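Local coordinates for protein glutathione S-transferase 2 (Heligmosomoides polygyrus, PDB 1TW9) that probably catalyses the conjugation of glutathione to electrophilic substrates, displacing a halide ion, as a dimeric sigma-family glutathione transferase, at residues K5-N10 with V32-E37; A23-K28 with F75-A80; K131-I136 with E176-V181. All blocks are in the same frame, centred on the assembly; numbering follows the deposited sequence.

Interaction 1. Residues K5-N10 with V32-E37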
# COMPACT_ATOMS: atom_id res chain seq x y z
N LYS A 5 -18.14 6.06 8.95
CA LYS A 5 -17.66 6.16 10.29
C LYS A 5 -16.20 5.82 10.24
O LYS A 5 -15.81 4.78 9.70
CB LYS A 5 -18.37 5.18 11.21
CG LYS A 5 -17.79 5.16 12.64
CD LYS A 5 -18.55 4.32 13.63
CE LYS A 5 -18.48 2.86 13.52
NZ LYS A 5 -19.29 2.28 14.72
N LEU A 6 -15.37 6.68 10.79
CA LEU A 6 -13.92 6.42 10.86
C LEU A 6 -13.57 6.23 12.36
O LEU A 6 -13.89 7.09 13.19
CB LEU A 6 -13.15 7.60 10.35
CG LEU A 6 -11.61 7.34 10.27
CD1 LEU A 6 -11.17 6.28 9.29
CD2 LEU A 6 -10.87 8.71 10.02
N THR A 7 -12.96 5.09 12.70
CA THR A 7 -12.58 4.80 14.10
C THR A 7 -11.02 4.78 14.15
O THR A 7 -10.35 4.08 13.35
CB THR A 7 -13.18 3.46 14.54
OG1 THR A 7 -14.63 3.56 14.57
CG2 THR A 7 -12.76 3.19 15.96
N TYR A 8 -10.48 5.54 15.10
CA TYR A 8 -9.05 5.67 15.28
C TYR A 8 -8.82 6.15 16.71
O TYR A 8 -9.74 6.29 17.47
CB TYR A 8 -8.43 6.57 14.21
CG TYR A 8 -6.92 6.58 14.25
CD1 TYR A 8 -6.20 5.41 14.08
CD2 TYR A 8 -6.21 7.74 14.47
CE1 TYR A 8 -4.83 5.42 14.14
CE2 TYR A 8 -4.88 7.76 14.55
CZ TYR A 8 -4.17 6.56 14.36
OH TYR A 8 -2.78 6.54 14.43
N PHE A 9 -7.57 6.38 17.08
CA PHE A 9 -7.24 7.02 18.32
C PHE A 9 -7.43 8.52 18.24
O PHE A 9 -7.71 9.08 17.15
CB PHE A 9 -5.82 6.66 18.68
CG PHE A 9 -5.64 5.21 18.97
CD1 PHE A 9 -6.31 4.64 20.04
CD2 PHE A 9 -4.83 4.42 18.20
CE1 PHE A 9 -6.19 3.30 20.32
CE2 PHE A 9 -4.68 3.07 18.52
CZ PHE A 9 -5.38 2.54 19.56
N ASN A 10 -7.35 9.17 19.40
CA ASN A 10 -7.44 10.64 19.44
C ASN A 10 -6.11 11.24 19.06
O ASN A 10 -5.36 11.72 19.89
CB ASN A 10 -7.91 11.22 20.79
CG ASN A 10 -8.14 12.70 20.72
OD1 ASN A 10 -8.32 13.24 19.65
ND2 ASN A 10 -8.15 13.35 21.88
N VAL A 32 -14.71 8.93 15.12
CA VAL A 32 -14.65 8.21 16.41
C VAL A 32 -13.20 8.10 16.89
O VAL A 32 -12.34 7.56 16.21
CB VAL A 32 -15.33 6.82 16.35
CG1 VAL A 32 -15.21 6.13 17.69
CG2 VAL A 32 -16.83 6.99 15.89
N ARG A 33 -12.96 8.67 18.09
CA ARG A 33 -11.63 8.78 18.64
C ARG A 33 -11.66 8.03 19.97
O ARG A 33 -12.17 8.52 20.99
CB ARG A 33 -11.24 10.24 18.86
CG ARG A 33 -11.04 10.97 17.58
CD ARG A 33 -10.92 12.48 17.71
NE ARG A 33 -10.73 13.09 16.42
CZ ARG A 33 -9.59 13.60 15.98
NH1 ARG A 33 -8.53 13.70 16.79
NH2 ARG A 33 -9.51 14.08 14.76
N LEU A 34 -11.08 6.85 19.92
CA LEU A 34 -11.05 5.98 21.06
C LEU A 34 -9.92 6.30 22.01
O LEU A 34 -8.85 6.69 21.59
CB LEU A 34 -10.88 4.55 20.56
CG LEU A 34 -11.96 4.00 19.63
CD1 LEU A 34 -11.64 2.62 19.26
CD2 LEU A 34 -13.37 4.08 20.26
N THR A 35 -10.15 6.06 23.31
CA THR A 35 -9.06 5.95 24.24
C THR A 35 -8.49 4.52 24.17
O THR A 35 -9.14 3.61 23.66
CB THR A 35 -9.55 6.24 25.67
OG1 THR A 35 -10.57 5.29 26.04
CG2 THR A 35 -10.26 7.62 25.78
N GLN A 36 -7.29 4.35 24.69
CA GLN A 36 -6.70 3.01 24.80
C GLN A 36 -7.66 2.11 25.56
O GLN A 36 -7.80 0.93 25.25
CB GLN A 36 -5.37 3.04 25.55
CG GLN A 36 -4.21 2.24 24.92
CD GLN A 36 -4.63 0.96 24.19
OE1 GLN A 36 -4.20 0.72 23.07
NE2 GLN A 36 -5.45 0.14 24.84
N GLU A 37 -8.32 2.67 26.56
CA GLU A 37 -9.20 1.92 27.42
C GLU A 37 -10.46 1.47 26.67
O GLU A 37 -10.93 0.35 26.88
CB GLU A 37 -9.56 2.75 28.67
CG GLU A 37 -8.42 2.90 29.67
CD GLU A 37 -7.35 3.93 29.29
OE1 GLU A 37 -7.54 4.74 28.34
OE2 GLU A 37 -6.29 3.91 29.98
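Tyr-8 exchanges backbone hydrogen bonds with Val-32 and Leu-34, pairing strands 4-9 and 30-34 in parallel. With helix 16-24 between them in the chain, the two strands form the beta-alpha-beta unit that opens the thioredoxin-like N-terminal domain of glutathione transferases. Three bonds set the register: Val-32 N gives to Leu-6 O, Tyr-8 N to Val-32 O, and Leu-34 N to Tyr-8 O at 2.8 Å, the last being nearly straight at 170°. With N-H and C=O, Val-32 thus bonds to Leu-6 and Tyr-8, and Tyr-8 to Val-32 and Leu-34, the residues flanking each partner, as in parallel pairing. A CA-H...O contact from Arg-33 CA to Tyr-8 O at 3.3 Å adds to the grip on that carbonyl.

Apolar packing follows the face carrying Thr-7 and Val-32, whose side chains run side by side. The methyl of Thr-7 lies anti to the backbone N (OG1 chi1 -66°), which brings CG2 to 3.5 Å from Leu-34 CD1, while Val-32 CG2 meets Lys-5 CG at 3.9 Å. Farther along, the ring of Phe-9 presents its edge to a carbonyl, CD1 lying 3.6 Å from Leu-34 O.

On the face of Tyr-8 and Arg-33, the Tyr-8 hydroxyl bonds to Ala-14 N, and Arg-33 NE forms a salt bridge with Asp-31. The extended Arg-33 chain also spans to Asn-10: NH1 donates to OD1 at 2.9 Å, with the acceptor in the guanidinium plane and the amide turned 79° against it.

Interaction 2. Residues A23-K28 with F75-A80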
# COMPACT_ATOMS: atom_id res chain seq x y z
N ALA A 23 -12.54 15.83 4.33
CA ALA A 23 -12.60 17.29 4.38
C ALA A 23 -12.59 17.81 2.97
O ALA A 23 -13.41 18.68 2.62
CB ALA A 23 -11.44 17.88 5.19
N LEU A 24 -11.64 17.34 2.16
CA LEU A 24 -11.49 17.78 0.78
C LEU A 24 -12.75 17.57 -0.05
O LEU A 24 -13.04 18.33 -0.97
CB LEU A 24 -10.38 16.98 0.11
CG LEU A 24 -9.19 17.64 -0.50
CD1 LEU A 24 -8.61 16.69 -1.50
CD2 LEU A 24 -9.35 19.11 -0.96
N ALA A 25 -13.49 16.51 0.26
CA ALA A 25 -14.71 16.12 -0.45
C ALA A 25 -15.98 16.77 0.13
O ALA A 25 -17.04 16.54 -0.40
CB ALA A 25 -14.85 14.65 -0.43
N ASP A 26 -15.84 17.47 1.24
CA ASP A 26 -16.98 18.03 2.01
C ASP A 26 -17.96 16.92 2.34
O ASP A 26 -19.20 17.06 2.29
CB ASP A 26 -17.60 19.16 1.22
CG ASP A 26 -18.62 19.91 1.97
OD1 ASP A 26 -18.46 20.04 3.19
OD2 ASP A 26 -19.60 20.44 1.41
N GLN A 27 -17.39 15.83 2.80
CA GLN A 27 -18.21 14.69 3.16
C GLN A 27 -18.28 14.58 4.68
O GLN A 27 -17.25 14.45 5.35
CB GLN A 27 -17.61 13.43 2.53
CG GLN A 27 -18.31 12.16 3.02
CD GLN A 27 -19.71 12.03 2.56
OE1 GLN A 27 -20.64 11.87 3.38
NE2 GLN A 27 -19.89 12.07 1.24
N LYS A 28 -19.49 14.49 5.21
CA LYS A 28 -19.67 14.32 6.63
C LYS A 28 -19.40 12.85 7.00
O LYS A 28 -19.77 11.95 6.28
CB LYS A 28 -21.09 14.77 7.02
CG LYS A 28 -21.99 13.73 7.56
CD LYS A 28 -23.38 14.29 7.86
CE LYS A 28 -24.14 13.68 9.09
NZ LYS A 28 -25.24 12.72 8.67
N PHE A 75 -14.17 9.92 -4.27
CA PHE A 75 -14.39 11.38 -4.34
C PHE A 75 -13.63 12.10 -5.42
O PHE A 75 -13.81 13.32 -5.62
CB PHE A 75 -14.15 12.01 -2.94
CG PHE A 75 -15.08 11.50 -1.90
CD1 PHE A 75 -14.61 10.89 -0.77
CD2 PHE A 75 -16.42 11.59 -2.11
CE1 PHE A 75 -15.52 10.43 0.18
CE2 PHE A 75 -17.29 11.13 -1.20
CZ PHE A 75 -16.83 10.49 -0.11
N GLY A 76 -12.75 11.40 -6.12
CA GLY A 76 -12.08 11.98 -7.28
C GLY A 76 -10.66 12.51 -7.03
O GLY A 76 -10.23 13.42 -7.73
N PHE A 77 -9.98 11.97 -6.01
CA PHE A 77 -8.71 12.50 -5.59
C PHE A 77 -7.64 11.40 -5.74
O PHE A 77 -6.69 11.32 -4.93
CB PHE A 77 -8.73 13.02 -4.16
CG PHE A 77 -9.85 14.07 -3.94
CD1 PHE A 77 -10.86 13.88 -3.06
CD2 PHE A 77 -9.80 15.21 -4.67
CE1 PHE A 77 -11.86 14.91 -2.98
CE2 PHE A 77 -10.76 16.18 -4.52
CZ PHE A 77 -11.77 15.95 -3.73
N ALA A 78 -7.86 10.52 -6.69
CA ALA A 78 -6.85 9.42 -6.95
C ALA A 78 -6.38 9.40 -8.41
O ALA A 78 -6.06 8.35 -8.92
CB ALA A 78 -7.39 8.15 -6.58
N GLY A 79 -6.21 10.56 -9.00
CA GLY A 79 -5.69 10.67 -10.33
C GLY A 79 -6.76 10.53 -11.39
O GLY A 79 -7.90 10.13 -11.11
N ALA A 80 -6.39 10.92 -12.61
CA ALA A 80 -7.30 10.95 -13.74
C ALA A 80 -7.36 9.73 -14.60
O ALA A 80 -8.30 9.54 -15.34
CB ALA A 80 -7.04 12.19 -14.58
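The methyl of Ala-25 touches two phenylalanine rings, lying over a face of Phe-75 and at the edge of Phe-77. CH-pi contacts dominate. Ala-25 CB sits toward the rim of the Phe-75 ring, 3.5 Å from its CG, whereas Leu-24 CD1 stands almost squarely above the centre of Phe-77, 3.6 Å from the centroid and 7° off the normal. The opposite face of that ring is met by Phe-75 O, so the Phe-77 ring lies between a methyl and a carbonyl oxygen. In-plane, Ala-25 CB reaches Phe-77 CE1 at 3.9 Å.

In the glutathione transferase fold this joins the C-terminal end of helix 16-24 to the loop that leads from helix 64-75 of the thioredoxin-like domain to helix 82-101. Helix 16-24 closes in a Schellman motif at Asp-26, with Asp-26 N bonded to Ala-23 O at 3.0 Å. Gly-76, at positive phi, turns the chain just past helix 64-75 and lies between the two aromatic residues.

The remaining packing is aliphatic against aromatic: Gln-27 has its CG opposite the backbone N (chi1 172°), which carries CG to 3.8 Å from Phe-75 CZ. Beyond the two segments, Ile-153 touches both Leu-24 and Phe-77, and Tyr-4 touches both Gln-27 and Phe-75.

Interaction 3. Residues K131-I136 with E176-V181; sequences KFLGFI and EGFPEV
Leu-133 on helix 119-142 meets the Phe-178 ring with two of its carbons, and the conformation of each residue decides how they fit. In Leu-133 the CG lies anti to the carbonyl carbon (chi1 -65°), and chi2 of -169° spreads the two methyls to different partners. Leu-133 CB sits over one face of the ring, a CH-pi contact 3.6 Å from the centroid and 16° off the normal, displaced toward the CD2-CE2 side. Leu-133 CD1 lies over the same face, near its rim, 3.7 Å from Phe-178 CD1, while CD2 turns to Val-181 CG1 at 4.0 Å. Phe-178 has a similar first torsion, with CG beside its own backbone N, and its ring is carried out across the helix until CE2 comes within 3.9 Å of Gly-134 N.

One turn on, Ile-136 contributes a single branch. Its CG2 meets Val-181 CG2 at 3.9 Å, whereas CG1 bends back over the face of the Phe-132 ring within the same helix. Val-181 therefore serves both neighbours, CG1 for Leu-133 and CG2 for Ile-136, and crosses each at roughly a right angle.

Phe-178 occupies the N-cap position of helix 179-189, and the contact packs the start of that helix on helix 119-142 in the all-helical C-terminal domain of the glutathione transferase fold. Thr-137 touches both Phe-178 and Val-181. With branched aliphatic groups, one aromatic face and no hydrogen bond, the chemistry implies purely apolar contact between these two segments, while the Glu-180 to Lys-141 salt bridge supplies a polar link between the helices.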
# COMPACT_ATOMS: atom_id res chain seq x y z
N LYS A 131 17.02 11.60 1.24
CA LYS A 131 16.72 10.61 0.25
C LYS A 131 15.27 10.71 -0.23
O LYS A 131 15.02 10.87 -1.43
CB LYS A 131 16.97 9.23 0.81
CG LYS A 131 16.81 8.14 -0.25
CD LYS A 131 17.51 6.83 0.17
CE LYS A 131 16.95 6.28 1.49
NZ LYS A 131 17.36 4.85 1.85
N PHE A 132 14.32 10.67 0.70
CA PHE A 132 12.91 10.77 0.37
C PHE A 132 12.47 12.09 -0.27
O PHE A 132 11.78 12.09 -1.29
CB PHE A 132 12.05 10.55 1.60
CG PHE A 132 10.60 10.62 1.34
CD1 PHE A 132 9.84 11.58 1.96
CD2 PHE A 132 9.99 9.66 0.53
CE1 PHE A 132 8.46 11.60 1.75
CE2 PHE A 132 8.62 9.70 0.29
CZ PHE A 132 7.88 10.71 0.88
N LEU A 133 12.95 13.19 0.28
CA LEU A 133 12.58 14.50 -0.31
C LEU A 133 13.23 14.70 -1.66
O LEU A 133 12.72 15.42 -2.49
CB LEU A 133 12.78 15.65 0.66
CG LEU A 133 11.87 15.66 1.94
CD1 LEU A 133 12.03 16.98 2.63
CD2 LEU A 133 10.38 15.35 1.75
N GLY A 134 14.37 14.08 -1.87
CA GLY A 134 14.98 14.14 -3.18
C GLY A 134 14.05 13.48 -4.18
O GLY A 134 13.84 14.01 -5.30
N PHE A 135 13.53 12.30 -3.84
CA PHE A 135 12.59 11.60 -4.77
C PHE A 135 11.32 12.42 -5.01
O PHE A 135 10.90 12.59 -6.18
CB PHE A 135 12.17 10.22 -4.22
CG PHE A 135 13.31 9.23 -4.09
CD1 PHE A 135 13.39 8.40 -2.97
CD2 PHE A 135 14.30 9.13 -5.04
CE1 PHE A 135 14.42 7.48 -2.84
CE2 PHE A 135 15.30 8.22 -4.92
CZ PHE A 135 15.37 7.40 -3.80
N ILE A 136 10.75 12.94 -3.95
CA ILE A 136 9.55 13.80 -4.03
C ILE A 136 9.78 15.02 -4.91
O ILE A 136 8.96 15.36 -5.76
CB ILE A 136 9.06 14.27 -2.58
CG1 ILE A 136 8.56 13.12 -1.76
CG2 ILE A 136 7.92 15.38 -2.70
CD1 ILE A 136 7.60 12.25 -2.44
N GLU A 176 14.83 22.67 4.91
CA GLU A 176 15.93 23.40 4.35
C GLU A 176 16.53 22.52 3.26
O GLU A 176 16.78 21.32 3.49
CB GLU A 176 16.94 23.78 5.42
CG GLU A 176 16.44 24.80 6.42
CD GLU A 176 17.46 25.22 7.47
OE1 GLU A 176 18.64 24.83 7.34
OE2 GLU A 176 17.10 26.02 8.39
N GLY A 177 16.70 23.09 2.08
CA GLY A 177 17.21 22.33 0.93
C GLY A 177 16.15 21.82 -0.01
O GLY A 177 16.46 21.27 -1.09
N PHE A 178 14.90 22.06 0.34
CA PHE A 178 13.74 21.46 -0.40
C PHE A 178 12.63 22.50 -0.57
O PHE A 178 11.51 22.32 -0.06
CB PHE A 178 13.23 20.27 0.39
CG PHE A 178 14.24 19.20 0.51
CD1 PHE A 178 14.98 19.06 1.65
CD2 PHE A 178 14.61 18.49 -0.59
CE1 PHE A 178 16.03 18.09 1.72
CE2 PHE A 178 15.59 17.50 -0.55
CZ PHE A 178 16.34 17.34 0.64
N PRO A 179 12.91 23.58 -1.29
CA PRO A 179 11.91 24.66 -1.40
C PRO A 179 10.66 24.21 -2.10
O PRO A 179 9.54 24.65 -1.72
CB PRO A 179 12.60 25.73 -2.23
CG PRO A 179 13.84 25.06 -2.86
CD PRO A 179 14.18 23.88 -2.02
N GLU A 180 10.81 23.34 -3.09
CA GLU A 180 9.60 22.85 -3.83
C GLU A 180 8.68 22.05 -2.91
O GLU A 180 7.47 22.13 -2.99
CB GLU A 180 9.99 22.01 -5.06
CG GLU A 180 10.71 22.73 -6.16
CD GLU A 180 12.22 22.94 -5.91
OE1 GLU A 180 12.83 22.28 -4.99
OE2 GLU A 180 12.81 23.78 -6.67
N VAL A 181 9.27 21.27 -2.01
CA VAL A 181 8.50 20.48 -1.07
C VAL A 181 7.81 21.41 -0.10
O VAL A 181 6.67 21.20 0.23
CB VAL A 181 9.37 19.48 -0.30
CG1 VAL A 181 8.60 18.84 0.86
CG2 VAL A 181 9.92 18.41 -1.21

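The three contacts sample the two domains of the fold: strand pairing, the link from one domain toward the other, and helix packing. Interaction 1 pairs neighbouring strands of the four-stranded sheet, and interaction 2 uses the C-terminal end of helix 16-24, the helix that connects those strands; their centres lie 22 Å apart. Along the chain their segments alternate, 5-10, 23-28, 32-37 and 75-80, so the two contacts cross along the chain. Interaction 3 follows wholly later, in the C-terminal domain, with its centre 33 Å from interaction 1, on the opposite side of the chain's centre, and 26 Å from interaction 2. Interaction 2 involves the loop from helix 64-75 toward helix 82-101, on the way from the thioredoxin-like domain to the helical one.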